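Local coordinates for protein Vlm2 (Streptomyces tsusimaensis, PDB 6ECB) that belongs to the nonribosomal peptide synthetase that makes valinomycin; this chain is its thioesterase domain, which probably releases the depsipeptide from its carrier, at residues 215-218 with 219-223. Residues are numbered along the deposited sequence; the frame is centred on the assembly and turned at random.
Sequences LQMH and QLMYS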
loop_
_atom_site.group_PDB
_atom_site.type_symbol
_atom_site.label_atom_id
_atom_site.label_comp_id
_atom_site.label_asym_id
_atom_site.label_seq_id
_atom_site.Cartn_x
_atom_site.Cartn_y
_atom_site.Cartn_z
ATOM N N LEU A 215 8.137 -9.090 8.574
ATOM C CA LEU A 215 6.925 -8.340 8.889
ATOM C C LEU A 215 5.789 -8.724 7.942
ATOM O O LEU A 215 4.626 -8.786 8.339
ATOM C CB LEU A 215 7.195 -6.835 8.831
ATOM C CG LEU A 215 6.006 -5.922 9.153
ATOM C CD1 LEU A 215 5.395 -6.251 10.521
ATOM C CD2 LEU A 215 6.470 -4.477 9.104
ATOM N N GLN A 216 6.110 -9.005 6.682
ATOM C CA GLN A 216 5.078 -9.423 5.739
ATOM C C GLN A 216 4.392 -10.706 6.190
ATOM O O GLN A 216 3.159 -10.785 6.199
ATOM C CB GLN A 216 5.690 -9.612 4.345
ATOM C CG GLN A 216 4.659 -10.013 3.310
ATOM C CD GLN A 216 5.302 -10.216 1.943
ATOM O OE1 GLN A 216 6.362 -10.815 1.837
ATOM N NE2 GLN A 216 4.663 -9.699 0.902
ATOM N N MET A 217 5.170 -11.735 6.555
ATOM C CA MET A 217 4.573 -12.984 7.023
ATOM C C MET A 217 3.672 -12.728 8.220
ATOM O O MET A 217 2.576 -13.288 8.319
ATOM C CB MET A 217 5.662 -13.997 7.399
ATOM C CG MET A 217 5.126 -15.417 7.568
ATOM S SD MET A 217 4.529 -16.120 6.011
ATOM C CE MET A 217 5.736 -15.466 4.871
ATOM N N HIS A 218 4.113 -11.861 9.134
ATOM C CA HIS A 218 3.305 -11.521 10.303
ATOM C C HIS A 218 1.981 -10.877 9.899
ATOM O O HIS A 218 0.916 -11.249 10.398
ATOM C CB HIS A 218 4.096 -10.572 11.203
ATOM C CG HIS A 218 3.291 -9.961 12.293
ATOM N ND1 HIS A 218 2.929 -10.666 13.421
ATOM C CD2 HIS A 218 2.792 -8.713 12.444
ATOM C CE1 HIS A 218 2.217 -9.879 14.211
ATOM N NE2 HIS A 218 2.121 -8.689 13.643
ATOM N N GLN A 219 2.033 -9.892 9.008
ATOM C CA GLN A 219 0.821 -9.153 8.665
ATOM C C GLN A 219 -0.089 -9.959 7.748
ATOM O O GLN A 219 -1.313 -9.734 7.729
ATOM C CB GLN A 219 1.186 -7.829 8.021
ATOM C CG GLN A 219 1.914 -6.892 8.975
ATOM C CD GLN A 219 2.030 -5.511 8.454
ATOM O OE1 GLN A 219 2.597 -5.287 7.383
ATOM N NE2 GLN A 219 1.478 -4.544 9.197
ATOM N N LEU A 220 0.476 -10.890 6.996
ATOM C CA LEU A 220 -0.359 -11.815 6.238
ATOM C C LEU A 220 -1.213 -12.691 7.132
ATOM O O LEU A 220 -2.174 -13.283 6.639
ATOM C CB LEU A 220 0.505 -12.696 5.330
ATOM C CG LEU A 220 1.091 -11.963 4.120
ATOM C CD1 LEU A 220 2.014 -12.863 3.348
ATOM C CD2 LEU A 220 -0.022 -11.415 3.199
ATOM N N MET A 221 -0.890 -12.819 8.433
ATOM C CA MET A 221 -1.729 -13.551 9.350
ATOM C C MET A 221 -2.806 -12.704 10.014
ATOM O O MET A 221 -3.565 -13.244 10.807
ATOM C CB MET A 221 -0.868 -14.209 10.460
ATOM C CG MET A 221 0.225 -15.045 9.934
ATOM S SD MET A 221 1.148 -15.809 11.325
ATOM C CE MET A 221 2.693 -16.110 10.510
ATOM N N TYR A 222 -2.904 -11.404 9.722
ATOM C CA TYR A 222 -4.016 -10.610 10.250
ATOM C C TYR A 222 -5.345 -11.257 9.866
ATOM O O TYR A 222 -5.493 -11.792 8.765
ATOM C CB TYR A 222 -3.990 -9.194 9.718
ATOM C CG TYR A 222 -2.923 -8.263 10.257
ATOM C CD1 TYR A 222 -2.207 -8.556 11.415
ATOM C CD2 TYR A 222 -2.667 -7.083 9.612
ATOM C CE1 TYR A 222 -1.236 -7.654 11.896
ATOM C CE2 TYR A 222 -1.738 -6.195 10.072
ATOM C CZ TYR A 222 -1.017 -6.487 11.215
ATOM O OH TYR A 222 -0.086 -5.536 11.608
ATOM N N SER A 223 -6.295 -11.231 10.796
ATOM C CA SER A 223 -7.598 -11.851 10.580
ATOM C C SER A 223 -8.466 -10.992 9.663
ATOM O O SER A 223 -8.548 -9.773 9.821
ATOM C CB SER A 223 -8.297 -12.056 11.922
ATOM O OG SER A 223 -9.650 -12.390 11.720
#
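His218 and Tyr222 meet near the C-terminal end of helix 206-220: the Tyr222 ring turns an edge toward the His218 face in an offset edge-to-face pair, centroids 5.7 Å apart and planes at 78°. Both polar ends, His218 NE2 and Tyr222 OH, hydrogen-bond to the carbonyl oxygen of Pro84, a shared acceptor that suits two aromatic residues carrying N or O at their far ends.

The tight, buried side centres on Gln219. Its CG lies anti to the carbonyl carbon (chi1 -65°) and passes 3.9 Å from Leu215 CD1, and the extended chain carries the amide to Tyr222. There NE2 donates to Tyr222 OH at 3.0 Å, nearly straight (168°) and in the amide plane, while OE1 accepts from Gly48 N, so each end of this buried amide has a hydrogen-bond partner. Gln219 CA sits over the centre of one Tyr222 face, 3.9 Å above it.

The other side is looser. Met221 is exposed, and its flexible thioether merely brings CE within 3.9 Å of Met217 CG. Leu220 N bonds Gln216 O at 2.8 Å, four residues back, but Met221 N reaches Met217 O only weakly and bonds His218 O, three back, at 3.1 Å, a change typical of a helix's last turn.

Within this alpha/beta-hydrolase fold, Gln216, Met217 and Leu220 rest on Ile162 of helix 157-165, whereas Gln219 and Tyr222 pack against helices 86-97 and 112-126.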